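Local coordinates for protein dioxygenase (Pseudomonas brassicacearum, PDB 5V2D) that probably cleaves the central double bond of lignin-derived stilbenes with molecular oxygen, using a single iron ion held by histidines, at residues S143-N148 with A187-D192; D157-A162 with G178-A183; A183-H188 with L198-Y203; L213-L218 with H226-Q231. All coordinates share one frame; numbering follows the deposited sequence.

Interaction 1 (S143-N148 with A187-D192); sequences SVIPHN and AHPKLD. With FE (Fe (III) ion), chain E.
Ser143 opens the contact at the iron end, where its OG donates a hydrogen bond of 2.6 Å to Ala187 O. The donor sits 18° out of the carbonyl plane; with OG beside the backbone N and anti to its own carbonyl carbon (chi1 -61°), the short side chain reaches across to Ala187. The same OG stands above one face of the His188 ring, near the rim, with CE1 of His188 4.1 Å from Ser143 OG. That histidine binds the iron through NE2 at 2.1 Å, and His239, His304 and His495 supply the other three protein ligands. The four-histidine iron lies at the centre of the seven-bladed beta-propeller of the carotenoid oxygenase family, and here strand 143-147 of one blade meets the segment leading into strand 190-191 of the next. Two residues on, Ile145 turns to apolar packing. Its CG1 branch runs anti to the backbone N (chi1 -158°) and carries CD1 tip to tip against Leu191, 3.7 Å from Leu191 CG, while Ile145 CG2 slides past the Pro189 ring with 4.2 Å to Pro189 CG. Pro146 follows with a looser touch, its carbonyl O 4.3 Å from Leu191 CD2.

Interaction 2 (D157-A162 with G178-A183); sequences DALPWA and GQIKSA
Leu159 extends one methyl branch over Ile180, CD2 of the leucine lying 3.9 Å from CG2 of the isoleucine. The two side chains slide past each other in opposite directions, and this methyl pair is their closest approach. On the isoleucine the shorter branch does the work: CG2 is anti to the backbone N and faces the leucine, whereas CG1 (chi1 -65°) takes the rest of the chain elsewhere, to Phe216 of strand 212-218. Further along, the contact passes to the backbone. Ala183 O approaches Ala158 CA at 3.9 Å, and no hydrogen bond joins the segments, which run in roughly opposite directions. With only 148 Å² buried in total, this is light packing; each segment has polar ties of its own. Asp157 is tied by OD1 to Thr138, and Ser182 OG is hydrogen-bonded to Thr184 O. In the second segment Lys181 folds back and its NZ donates to Gly178 O at 2.9 Å, a bond within the segment. The contact thus lies between blades of the propeller: Leu159, on the approach to Trp161 and Ala162, rests also on Glu173 of strand 170-173, while the loop 178-183, which leads from that strand toward strand 190-191, lays Ile180 and Ser182 against strand 212-218 of the adjoining sheet.

Interaction 3 (A183-H188 with L198-Y203); sequences ATFTAH and LLAFSY. With FE (Fe (III) ion), chain E.
Thr184 OG1 donates to Tyr203 O at 2.7 Å and lies 2.6 Å from Ser202 OG, a hydroxyl that also has Thr184 O as a weaker possible acceptor. A water accepts from Tyr203 N and gives Thr184 OG1 a weak bond. Two residues on, Thr186 N donates to Phe201 O at 2.9 Å. Thr186 OG1 is taken up within its own segment: anti to the backbone N (chi1 -172°), it accepts from His188 N and forms an ST turn just before that iron ligand. The threonine meanwhile crosses Phe201 at about a right angle, its CB 3.7 Å from the ring centroid in a CH-pi contact over the face. An alanine at Phe201 would remove that ring and is likely to leave the Thr186 side chain poorly supported, with more freedom to turn. Phe185 CZ packs on Ala200 CB, adding an apolar patch beside the polar groups. Hydroxyl and backbone bonds in a buried setting, closed over by aromatic carbon, are consistent with a well-held approach to the metal-binding histidine.

Interaction 4 (L213-L218 with H226-Q231); sequences LVYFEL and HEIWFQ
Val214 and Trp229 run alongside one another on the same face of the sheet, as a non-hydrogen-bonded pair of the antiparallel beta hairpin that forms the two outer strands of a propeller blade. Both valine methyls rest on the indole: CG1 stands 3.4 Å from the centroid of the five-membered ring, only 6° off its normal, and CG2 meets CE3 of Trp229 over the six-membered part. Trp229 NE1 also donates to Glu227 OE2 at 2.8 Å. With the indole of Trp229 cut back to a serine, the Val214 methyls would probably lose their cover and Glu227 OE2 its N-H partner. Beside them Phe216 presents its ring edge to that carboxylate oxygen. On the other face of the sheet Leu213 crosses Phe230; with CG of Phe230 set between the backbone N and the carbonyl carbon (chi1 62°), the ring comes under Leu213 CB, 3.9 Å from the centroid, and it also meets Phe250 edge-to-face. Tyr215 touches Ile228 obliquely. Between the faces, paired backbone bonds link Leu213 with Phe230 and Tyr215 with Ile228. The indole bond is nearly straight, at 170°, and reaches OE2 from above the carboxylate plane.

How the interactions relate
Together the four contacts lead from the iron centre out across one blade and its neighbour. Interactions 1 and 3 share Ala187 and His188 and touch the metal site, yet interaction 1 is a sparse meeting of two blades and interaction 3 a fully buried, hydroxyl-rich one. Interaction 2 is the slightest and lies nearer the surface; through Ala183 it runs on into interaction 3, and its loop also packs against interaction 4. Strands 190-191, 198-203, 212-218 and 224-231 form one antiparallel sheet, so interactions 1, 3 and 4 reach the same blade. Regular paired backbone bonding marks interaction 4, farthest from the chain's centre, whereas side-chain hydroxyls dominate the polar contacts closer to the iron.

Interaction 1 (S143-N148 with A187-D192)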
loop_
_atom_site.group_PDB
_atom_site.type_symbol
_atom_site.label_atom_id
_atom_site.label_comp_id
_atom_site.label_asym_id
_atom_site.label_seq_id
_atom_site.Cartn_x
_atom_site.Cartn_y
_atom_site.Cartn_z
ATOM N N SER A 143 -4.751 -0.932 2.712
ATOM C CA SER A 143 -5.196 -1.596 1.496
ATOM C C SER A 143 -6.611 -2.034 1.593
ATOM O O SER A 143 -7.203 -2.109 2.655
ATOM C CB SER A 143 -4.393 -2.899 1.233
ATOM O OG SER A 143 -3.012 -2.627 1.056
ATOM N N VAL A 144 -7.162 -2.406 0.433
ATOM C CA VAL A 144 -8.476 -3.003 0.342
ATOM C C VAL A 144 -8.404 -4.191 -0.576
ATOM O O VAL A 144 -7.649 -4.184 -1.549
ATOM C CB VAL A 144 -9.552 -1.982 -0.111
ATOM C CG1 VAL A 144 -9.938 -1.035 1.001
ATOM C CG2 VAL A 144 -9.081 -1.163 -1.317
ATOM N N ILE A 145 -9.160 -5.245 -0.274
ATOM C CA ILE A 145 -9.236 -6.408 -1.163
ATOM C C ILE A 145 -10.563 -7.105 -0.980
ATOM O O ILE A 145 -11.051 -7.182 0.137
ATOM C CB ILE A 145 -8.065 -7.381 -0.897
ATOM C CG1 ILE A 145 -7.830 -8.255 -2.083
ATOM C CG2 ILE A 145 -8.285 -8.250 0.360
ATOM C CD1 ILE A 145 -6.587 -9.092 -1.980
ATOM N N PRO A 146 -11.188 -7.583 -2.074
ATOM C CA PRO A 146 -12.411 -8.393 -1.906
ATOM C C PRO A 146 -12.073 -9.786 -1.419
ATOM O O PRO A 146 -11.136 -10.391 -1.881
ATOM C CB PRO A 146 -13.003 -8.513 -3.360
ATOM C CG PRO A 146 -12.242 -7.556 -4.152
ATOM C CD PRO A 146 -10.877 -7.429 -3.490
ATOM N N HIS A 147 -12.861 -10.286 -0.485
ATOM C CA HIS A 147 -12.653 -11.668 0.014
ATOM C C HIS A 147 -13.956 -12.163 0.654
ATOM O O HIS A 147 -14.562 -11.505 1.492
ATOM C CB HIS A 147 -11.484 -11.725 1.010
ATOM C CG HIS A 147 -11.432 -13.009 1.786
ATOM N ND1 HIS A 147 -11.014 -14.194 1.203
ATOM C CD2 HIS A 147 -11.811 -13.301 3.061
ATOM C CE1 HIS A 147 -11.081 -15.158 2.120
ATOM N NE2 HIS A 147 -11.566 -14.655 3.251
ATOM N N ASN A 148 -14.410 -13.343 0.185
ATOM C CA ASN A 148 -15.541 -14.064 0.794
ATOM C C ASN A 148 -16.742 -13.182 1.004
ATOM O O ASN A 148 -17.332 -13.126 2.109
ATOM C CB ASN A 148 -15.037 -14.639 2.146
ATOM C CG ASN A 148 -15.955 -15.674 2.749
ATOM O OD1 ASN A 148 -16.745 -16.276 2.047
ATOM N ND2 ASN A 148 -15.828 -15.884 4.087
ATOM N N ALA A 187 -1.386 -5.866 5.478
ATOM C CA ALA A 187 -2.153 -5.077 4.506
ATOM C C ALA A 187 -1.724 -5.429 3.073
ATOM O O ALA A 187 -2.211 -4.806 2.148
ATOM C CB ALA A 187 -1.952 -3.598 4.786
ATOM N N HIS A 188 -0.839 -6.407 2.863
ATOM C CA HIS A 188 -0.469 -6.820 1.522
ATOM C C HIS A 188 -0.760 -8.297 1.211
ATOM O O HIS A 188 0.132 -8.999 0.753
ATOM C CB HIS A 188 0.967 -6.459 1.228
ATOM C CG HIS A 188 1.098 -5.028 0.844
ATOM N ND1 HIS A 188 0.595 -4.593 -0.355
ATOM C CD2 HIS A 188 1.601 -3.942 1.473
ATOM C CE1 HIS A 188 0.769 -3.272 -0.431
ATOM N NE2 HIS A 188 1.415 -2.864 0.641
ATOM N N PRO A 189 -1.993 -8.748 1.451
ATOM C CA PRO A 189 -2.345 -10.067 1.021
ATOM C C PRO A 189 -2.402 -10.118 -0.486
ATOM O O PRO A 189 -2.507 -9.028 -1.138
ATOM C CB PRO A 189 -3.741 -10.246 1.607
ATOM C CG PRO A 189 -4.361 -8.891 1.554
ATOM C CD PRO A 189 -3.171 -7.974 1.892
ATOM N N LYS A 190 -2.303 -11.314 -1.042
ATOM C CA LYS A 190 -2.420 -11.501 -2.504
ATOM C C LYS A 190 -3.552 -12.473 -2.773
ATOM O O LYS A 190 -3.812 -13.355 -1.960
ATOM C CB LYS A 190 -1.175 -12.167 -3.040
ATOM C CG LYS A 190 0.191 -11.686 -2.629
ATOM C CD LYS A 190 0.436 -10.332 -3.121
ATOM C CE LYS A 190 1.825 -9.906 -2.641
ATOM N NZ LYS A 190 1.854 -8.436 -2.537
ATOM N N LEU A 191 -4.182 -12.346 -3.917
ATOM C CA LEU A 191 -5.127 -13.393 -4.448
ATOM C C LEU A 191 -4.443 -14.284 -5.451
ATOM O O LEU A 191 -3.829 -13.838 -6.459
ATOM C CB LEU A 191 -6.283 -12.756 -5.191
ATOM C CG LEU A 191 -7.194 -11.920 -4.330
ATOM C CD1 LEU A 191 -8.219 -11.266 -5.311
ATOM C CD2 LEU A 191 -7.846 -12.783 -3.205
ATOM N N ASP A 192 -4.491 -15.553 -5.171
ATOM C CA ASP A 192 -3.894 -16.566 -6.055
ATOM C C ASP A 192 -4.796 -16.652 -7.286
ATOM O O ASP A 192 -5.961 -16.918 -7.169
ATOM C CB ASP A 192 -3.873 -17.933 -5.368
ATOM C CG ASP A 192 -3.195 -19.013 -6.238
ATOM O OD1 ASP A 192 -3.666 -19.393 -7.265
ATOM O OD2 ASP A 192 -2.098 -19.391 -6.025
HETATM FE FE FE E . 2.082 -0.869 0.957
HETATM O O HOH W 1 2.165 1.077 1.637
#

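Interaction 2 (D157-A162 with G178-A183)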
loop_
_atom_site.group_PDB
_atom_site.type_symbol
_atom_site.label_atom_id
_atom_site.label_comp_id
_atom_site.label_asym_id
_atom_site.label_seq_id
_atom_site.Cartn_x
_atom_site.Cartn_y
_atom_site.Cartn_z
ATOM N N ASP A 157 -1.202 -3.587 11.601
ATOM C CA ASP A 157 -1.145 -3.602 13.088
ATOM C C ASP A 157 -2.315 -4.330 13.707
ATOM O O ASP A 157 -2.411 -4.392 14.906
ATOM C CB ASP A 157 -1.060 -2.190 13.673
ATOM C CG ASP A 157 -2.263 -1.334 13.382
ATOM O OD1 ASP A 157 -3.115 -1.713 12.512
ATOM O OD2 ASP A 157 -2.351 -0.202 14.021
ATOM N N ALA A 158 -3.238 -4.881 12.896
ATOM C CA ALA A 158 -4.441 -5.478 13.439
ATOM C C ALA A 158 -5.128 -6.347 12.393
ATOM O O ALA A 158 -4.697 -6.378 11.225
ATOM C CB ALA A 158 -5.378 -4.385 13.938
ATOM N N LEU A 159 -6.196 -7.007 12.819
ATOM C CA LEU A 159 -7.057 -7.712 11.901
ATOM C C LEU A 159 -7.788 -6.686 11.040
ATOM O O LEU A 159 -7.935 -5.515 11.426
ATOM C CB LEU A 159 -8.093 -8.509 12.716
ATOM C CG LEU A 159 -7.554 -9.773 13.444
ATOM C CD1 LEU A 159 -8.663 -10.293 14.353
ATOM C CD2 LEU A 159 -7.213 -10.818 12.448
ATOM N N PRO A 160 -8.246 -7.093 9.869
ATOM C CA PRO A 160 -8.894 -6.180 8.954
ATOM C C PRO A 160 -10.307 -5.911 9.349
ATOM O O PRO A 160 -10.829 -6.593 10.233
ATOM C CB PRO A 160 -8.856 -6.942 7.617
ATOM C CG PRO A 160 -8.643 -8.367 7.954
ATOM C CD PRO A 160 -8.060 -8.458 9.301
ATOM N N TRP A 161 -10.911 -4.899 8.717
ATOM C CA TRP A 161 -12.274 -4.490 8.938
ATOM C C TRP A 161 -13.078 -4.758 7.641
ATOM O O TRP A 161 -12.624 -4.468 6.532
ATOM C CB TRP A 161 -12.339 -2.999 9.330
ATOM C CG TRP A 161 -11.993 -2.859 10.739
ATOM C CD1 TRP A 161 -10.787 -3.094 11.311
ATOM C CD2 TRP A 161 -12.907 -2.614 11.808
ATOM N NE1 TRP A 161 -10.895 -2.979 12.668
ATOM C CE2 TRP A 161 -12.185 -2.696 13.003
ATOM C CE3 TRP A 161 -14.256 -2.311 11.867
ATOM C CZ2 TRP A 161 -12.781 -2.460 14.243
ATOM C CZ3 TRP A 161 -14.849 -2.079 13.094
ATOM C CH2 TRP A 161 -14.129 -2.181 14.259
ATOM N N ALA A 162 -14.226 -5.418 7.796
ATOM C CA ALA A 162 -15.057 -5.722 6.640
ATOM C C ALA A 162 -16.034 -4.619 6.352
ATOM O O ALA A 162 -16.562 -3.980 7.277
ATOM C CB ALA A 162 -15.754 -7.062 6.847
ATOM N N GLY A 178 -13.047 -16.684 13.372
ATOM C CA GLY A 178 -12.206 -17.062 14.477
ATOM C C GLY A 178 -10.979 -17.851 14.176
ATOM O O GLY A 178 -10.318 -18.254 15.095
ATOM N N GLN A 179 -10.588 -18.040 12.919
ATOM C CA GLN A 179 -9.460 -18.916 12.600
ATOM C C GLN A 179 -8.088 -18.304 12.711
ATOM O O GLN A 179 -7.094 -19.030 12.760
ATOM C CB GLN A 179 -9.613 -19.517 11.197
ATOM C CG GLN A 179 -10.854 -20.362 10.977
ATOM C CD GLN A 179 -11.148 -20.632 9.518
ATOM O OE1 GLN A 179 -10.824 -21.699 8.983
ATOM N NE2 GLN A 179 -11.702 -19.623 8.833
ATOM N N ILE A 180 -8.002 -16.971 12.713
ATOM C CA ILE A 180 -6.687 -16.277 12.635
ATOM C C ILE A 180 -6.349 -15.905 14.060
ATOM O O ILE A 180 -7.075 -15.170 14.647
ATOM C CB ILE A 180 -6.736 -15.022 11.716
ATOM C CG1 ILE A 180 -7.016 -15.440 10.295
ATOM C CG2 ILE A 180 -5.466 -14.225 11.845
ATOM C CD1 ILE A 180 -5.940 -16.200 9.593
ATOM N N LYS A 181 -5.249 -16.407 14.592
ATOM C CA LYS A 181 -4.932 -16.203 15.974
ATOM C C LYS A 181 -3.749 -15.263 16.158
ATOM O O LYS A 181 -3.301 -15.113 17.269
ATOM C CB LYS A 181 -4.557 -17.561 16.646
ATOM C CG LYS A 181 -5.571 -18.660 16.541
ATOM C CD LYS A 181 -6.917 -18.247 17.039
ATOM C CE LYS A 181 -7.850 -19.446 17.199
ATOM N NZ LYS A 181 -9.161 -18.902 17.721
ATOM N N SER A 182 -3.199 -14.669 15.117
ATOM C CA SER A 182 -2.139 -13.702 15.280
ATOM C C SER A 182 -2.744 -12.419 15.771
ATOM O O SER A 182 -3.905 -12.157 15.609
ATOM C CB SER A 182 -1.413 -13.428 13.955
ATOM O OG SER A 182 -2.351 -13.311 12.930
ATOM N N ALA A 183 -1.887 -11.596 16.345
ATOM C CA ALA A 183 -2.305 -10.268 16.820
ATOM C C ALA A 183 -2.525 -9.308 15.667
ATOM O O ALA A 183 -3.220 -8.339 15.847
ATOM C CB ALA A 183 -1.249 -9.685 17.789
#

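Interaction 3 (A183-H188 with L198-Y203)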
loop_
_atom_site.group_PDB
_atom_site.type_symbol
_atom_site.label_atom_id
_atom_site.label_comp_id
_atom_site.label_asym_id
_atom_site.label_seq_id
_atom_site.Cartn_x
_atom_site.Cartn_y
_atom_site.Cartn_z
ATOM N N ALA A 183 -1.887 -11.596 16.345
ATOM C CA ALA A 183 -2.305 -10.268 16.820
ATOM C C ALA A 183 -2.525 -9.308 15.667
ATOM O O ALA A 183 -3.220 -8.339 15.847
ATOM C CB ALA A 183 -1.249 -9.685 17.789
ATOM N N THR A 184 -1.931 -9.571 14.499
ATOM C CA THR A 184 -2.002 -8.651 13.336
ATOM C C THR A 184 -2.299 -9.423 12.068
ATOM O O THR A 184 -2.257 -10.661 12.076
ATOM C CB THR A 184 -0.648 -7.952 13.153
ATOM O OG1 THR A 184 0.335 -8.933 12.789
ATOM C CG2 THR A 184 -0.201 -7.255 14.452
ATOM N N PHE A 185 -2.564 -8.702 10.981
ATOM C CA PHE A 185 -2.750 -9.305 9.661
ATOM C C PHE A 185 -2.238 -8.338 8.623
ATOM O O PHE A 185 -2.518 -7.142 8.740
ATOM C CB PHE A 185 -4.222 -9.570 9.521
ATOM C CG PHE A 185 -4.594 -10.450 8.370
ATOM C CD1 PHE A 185 -4.676 -11.836 8.517
ATOM C CD2 PHE A 185 -4.917 -9.896 7.125
ATOM C CE1 PHE A 185 -5.064 -12.625 7.463
ATOM C CE2 PHE A 185 -5.306 -10.698 6.087
ATOM C CZ PHE A 185 -5.388 -12.078 6.259
ATOM N N THR A 186 -1.523 -8.803 7.627
ATOM C CA THR A 186 -0.881 -7.903 6.657
ATOM C C THR A 186 -1.865 -7.014 5.948
ATOM O O THR A 186 -3.036 -7.404 5.748
ATOM C CB THR A 186 -0.092 -8.725 5.602
ATOM O OG1 THR A 186 0.670 -7.878 4.779
ATOM C CG2 THR A 186 -0.980 -9.568 4.776
ATOM N N ALA A 187 -1.386 -5.866 5.478
ATOM C CA ALA A 187 -2.153 -5.077 4.506
ATOM C C ALA A 187 -1.724 -5.429 3.073
ATOM O O ALA A 187 -2.211 -4.806 2.148
ATOM C CB ALA A 187 -1.952 -3.598 4.786
ATOM N N HIS A 188 -0.839 -6.407 2.863
ATOM C CA HIS A 188 -0.469 -6.820 1.522
ATOM C C HIS A 188 -0.760 -8.297 1.211
ATOM O O HIS A 188 0.132 -8.999 0.753
ATOM C CB HIS A 188 0.967 -6.459 1.228
ATOM C CG HIS A 188 1.098 -5.028 0.844
ATOM N ND1 HIS A 188 0.595 -4.593 -0.355
ATOM C CD2 HIS A 188 1.601 -3.942 1.473
ATOM C CE1 HIS A 188 0.769 -3.272 -0.431
ATOM N NE2 HIS A 188 1.415 -2.864 0.641
ATOM N N LEU A 198 -6.730 -16.560 -0.667
ATOM C CA LEU A 198 -6.138 -15.369 -0.067
ATOM C C LEU A 198 -4.885 -15.795 0.592
ATOM O O LEU A 198 -4.903 -16.655 1.478
ATOM C CB LEU A 198 -7.097 -14.727 0.920
ATOM C CG LEU A 198 -6.682 -13.399 1.550
ATOM C CD1 LEU A 198 -6.657 -12.366 0.451
ATOM C CD2 LEU A 198 -7.702 -12.986 2.557
ATOM N N LEU A 199 -3.774 -15.233 0.140
ATOM C CA LEU A 199 -2.454 -15.538 0.647
ATOM C C LEU A 199 -2.043 -14.353 1.514
ATOM O O LEU A 199 -2.067 -13.180 1.059
ATOM C CB LEU A 199 -1.492 -15.701 -0.476
ATOM C CG LEU A 199 -2.029 -16.565 -1.677
ATOM C CD1 LEU A 199 -0.910 -16.790 -2.694
ATOM C CD2 LEU A 199 -2.542 -17.920 -1.282
ATOM N N ALA A 200 -1.746 -14.591 2.789
ATOM C CA ALA A 200 -1.531 -13.525 3.704
ATOM C C ALA A 200 -0.477 -13.919 4.758
ATOM O O ALA A 200 0.065 -15.002 4.710
ATOM C CB ALA A 200 -2.865 -13.171 4.365
ATOM N N PHE A 201 -0.180 -12.993 5.657
ATOM C CA PHE A 201 0.832 -13.255 6.673
ATOM C C PHE A 201 0.652 -12.272 7.811
ATOM O O PHE A 201 -0.151 -11.324 7.703
ATOM C CB PHE A 201 2.235 -13.215 6.091
ATOM C CG PHE A 201 2.712 -11.836 5.752
ATOM C CD1 PHE A 201 3.460 -11.063 6.712
ATOM C CD2 PHE A 201 2.440 -11.266 4.535
ATOM C CE1 PHE A 201 3.836 -9.776 6.415
ATOM C CE2 PHE A 201 2.859 -9.959 4.238
ATOM C CZ PHE A 201 3.559 -9.220 5.156
ATOM N N SER A 202 1.405 -12.470 8.890
ATOM C CA SER A 202 1.418 -11.548 10.051
ATOM C C SER A 202 2.855 -11.427 10.594
ATOM O O SER A 202 3.586 -12.441 10.610
ATOM C CB SER A 202 0.509 -12.108 11.130
ATOM O OG SER A 202 0.763 -11.467 12.381
ATOM N N TYR A 203 3.307 -10.215 10.918
ATOM C CA TYR A 203 4.531 -10.021 11.687
ATOM C C TYR A 203 4.140 -9.340 13.020
ATOM O O TYR A 203 3.010 -8.849 13.175
ATOM C CB TYR A 203 5.646 -9.284 10.936
ATOM C CG TYR A 203 5.422 -7.792 10.802
ATOM C CD1 TYR A 203 4.620 -7.287 9.763
ATOM C CD2 TYR A 203 6.000 -6.925 11.673
ATOM C CE1 TYR A 203 4.403 -5.951 9.607
ATOM C CE2 TYR A 203 5.796 -5.539 11.574
ATOM C CZ TYR A 203 5.014 -5.049 10.555
ATOM O OH TYR A 203 4.853 -3.669 10.442
HETATM FE FE FE E . 2.082 -0.869 0.957
HETATM O O HOH W 2 1.333 -8.013 9.684
HETATM O O HOH W 1 2.165 1.077 1.637
#

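Interaction 4 (L213-L218 with H226-Q231)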
loop_
_atom_site.group_PDB
_atom_site.type_symbol
_atom_site.label_atom_id
_atom_site.label_comp_id
_atom_site.label_asym_id
_atom_site.label_seq_id
_atom_site.Cartn_x
_atom_site.Cartn_y
_atom_site.Cartn_z
ATOM N N LEU A 213 6.468 -14.702 13.076
ATOM C CA LEU A 213 5.997 -14.508 11.710
ATOM C C LEU A 213 5.088 -15.643 11.393
ATOM O O LEU A 213 5.341 -16.777 11.800
ATOM C CB LEU A 213 7.166 -14.583 10.755
ATOM C CG LEU A 213 8.210 -13.492 10.931
ATOM C CD1 LEU A 213 9.285 -13.635 9.870
ATOM C CD2 LEU A 213 7.619 -12.122 10.742
ATOM N N VAL A 214 4.021 -15.406 10.647
ATOM C CA VAL A 214 3.114 -16.489 10.260
ATOM C C VAL A 214 2.680 -16.316 8.836
ATOM O O VAL A 214 2.268 -15.177 8.492
ATOM C CB VAL A 214 1.755 -16.462 11.018
ATOM C CG1 VAL A 214 1.058 -17.799 10.975
ATOM C CG2 VAL A 214 1.824 -15.815 12.329
ATOM N N TYR A 215 2.688 -17.394 8.045
ATOM C CA TYR A 215 2.014 -17.424 6.729
ATOM C C TYR A 215 0.616 -18.034 6.876
ATOM O O TYR A 215 0.454 -19.004 7.618
ATOM C CB TYR A 215 2.839 -18.250 5.722
ATOM C CG TYR A 215 2.136 -18.439 4.425
ATOM C CD1 TYR A 215 1.850 -17.359 3.643
ATOM C CD2 TYR A 215 1.711 -19.680 4.000
ATOM C CE1 TYR A 215 1.170 -17.485 2.465
ATOM C CE2 TYR A 215 1.066 -19.839 2.809
ATOM C CZ TYR A 215 0.784 -18.738 2.038
ATOM O OH TYR A 215 0.076 -18.845 0.870
ATOM N N PHE A 216 -0.377 -17.463 6.217
ATOM C CA PHE A 216 -1.728 -17.952 6.148
ATOM C C PHE A 216 -2.200 -18.134 4.713
ATOM O O PHE A 216 -1.990 -17.242 3.882
ATOM C CB PHE A 216 -2.731 -16.945 6.737
ATOM C CG PHE A 216 -2.511 -16.624 8.144
ATOM C CD1 PHE A 216 -2.160 -15.316 8.546
ATOM C CD2 PHE A 216 -2.721 -17.596 9.103
ATOM C CE1 PHE A 216 -2.033 -15.008 9.894
ATOM C CE2 PHE A 216 -2.561 -17.285 10.483
ATOM C CZ PHE A 216 -2.200 -15.976 10.853
ATOM N N GLU A 217 -2.939 -19.241 4.462
ATOM C CA GLU A 217 -3.566 -19.450 3.197
ATOM C C GLU A 217 -5.021 -19.793 3.405
ATOM O O GLU A 217 -5.335 -20.804 4.068
ATOM C CB GLU A 217 -2.824 -20.511 2.409
ATOM C CG GLU A 217 -3.415 -20.664 0.995
ATOM C CD GLU A 217 -2.400 -21.146 -0.064
ATOM O OE1 GLU A 217 -2.957 -21.437 -1.139
ATOM O OE2 GLU A 217 -1.132 -21.170 0.121
ATOM N N LEU A 218 -5.917 -18.966 2.829
ATOM C CA LEU A 218 -7.344 -19.091 2.942
ATOM C C LEU A 218 -8.046 -19.358 1.622
ATOM O O LEU A 218 -7.647 -18.839 0.567
ATOM C CB LEU A 218 -7.996 -17.896 3.639
ATOM C CG LEU A 218 -7.472 -17.598 5.072
ATOM C CD1 LEU A 218 -6.738 -16.283 5.129
ATOM C CD2 LEU A 218 -8.556 -17.636 6.104
ATOM N N HIS A 226 -3.989 -23.557 5.598
ATOM C CA HIS A 226 -2.653 -23.856 6.026
ATOM C C HIS A 226 -2.129 -22.608 6.766
ATOM O O HIS A 226 -2.451 -21.474 6.400
ATOM C CB HIS A 226 -1.741 -24.156 4.809
ATOM C CG HIS A 226 -0.413 -24.753 5.199
ATOM N ND1 HIS A 226 -0.265 -25.815 6.080
ATOM C CD2 HIS A 226 0.829 -24.365 4.874
ATOM C CE1 HIS A 226 1.016 -26.049 6.275
ATOM N NE2 HIS A 226 1.703 -25.235 5.489
ATOM N N GLU A 227 -1.315 -22.822 7.761
ATOM C CA GLU A 227 -0.608 -21.781 8.441
ATOM C C GLU A 227 0.784 -22.259 8.788
ATOM O O GLU A 227 1.020 -23.461 8.919
ATOM C CB GLU A 227 -1.371 -21.329 9.663
ATOM C CG GLU A 227 -1.590 -22.375 10.751
ATOM C CD GLU A 227 -2.482 -21.836 11.863
ATOM O OE1 GLU A 227 -3.280 -22.624 12.314
ATOM O OE2 GLU A 227 -2.433 -20.641 12.229
ATOM N N ILE A 228 1.760 -21.363 8.808
ATOM C CA ILE A 228 3.131 -21.705 9.139
ATOM C C ILE A 228 3.615 -20.642 10.088
ATOM O O ILE A 228 3.816 -19.465 9.675
ATOM C CB ILE A 228 4.061 -21.714 7.898
ATOM C CG1 ILE A 228 3.488 -22.500 6.728
ATOM C CG2 ILE A 228 5.469 -22.196 8.281
ATOM C CD1 ILE A 228 4.361 -22.437 5.488
ATOM N N TRP A 229 3.784 -21.020 11.356
ATOM C CA TRP A 229 4.313 -20.111 12.383
ATOM C C TRP A 229 5.800 -20.345 12.515
ATOM O O TRP A 229 6.222 -21.483 12.597
ATOM C CB TRP A 229 3.681 -20.408 13.745
ATOM C CG TRP A 229 2.225 -20.028 13.786
ATOM C CD1 TRP A 229 1.190 -20.708 13.217
ATOM C CD2 TRP A 229 1.649 -18.879 14.441
ATOM N NE1 TRP A 229 0.017 -20.061 13.453
ATOM C CE2 TRP A 229 0.252 -18.959 14.249
ATOM C CE3 TRP A 229 2.176 -17.835 15.194
ATOM C CZ2 TRP A 229 -0.632 -17.995 14.724
ATOM C CZ3 TRP A 229 1.298 -16.891 15.701
ATOM C CH2 TRP A 229 -0.100 -16.969 15.463
ATOM N N PHE A 230 6.595 -19.287 12.549
ATOM C CA PHE A 230 8.019 -19.429 12.800
ATOM C C PHE A 230 8.526 -18.143 13.410
ATOM O O PHE A 230 7.705 -17.276 13.748
ATOM C CB PHE A 230 8.747 -19.802 11.510
ATOM C CG PHE A 230 8.659 -18.786 10.371
ATOM C CD1 PHE A 230 9.759 -18.014 10.048
ATOM C CD2 PHE A 230 7.510 -18.700 9.581
ATOM C CE1 PHE A 230 9.736 -17.127 8.956
ATOM C CE2 PHE A 230 7.433 -17.784 8.538
ATOM C CZ PHE A 230 8.573 -17.001 8.213
ATOM N N GLN A 231 9.838 -18.013 13.606
ATOM C CA GLN A 231 10.366 -16.841 14.239
ATOM C C GLN A 231 11.508 -16.248 13.460
ATOM O O GLN A 231 12.387 -16.946 12.926
ATOM C CB GLN A 231 10.839 -17.183 15.647
ATOM C CG GLN A 231 9.696 -17.650 16.535
ATOM C CD GLN A 231 9.959 -17.311 17.939
ATOM O OE1 GLN A 231 11.115 -17.178 18.362
ATOM N NE2 GLN A 231 8.910 -17.144 18.692
#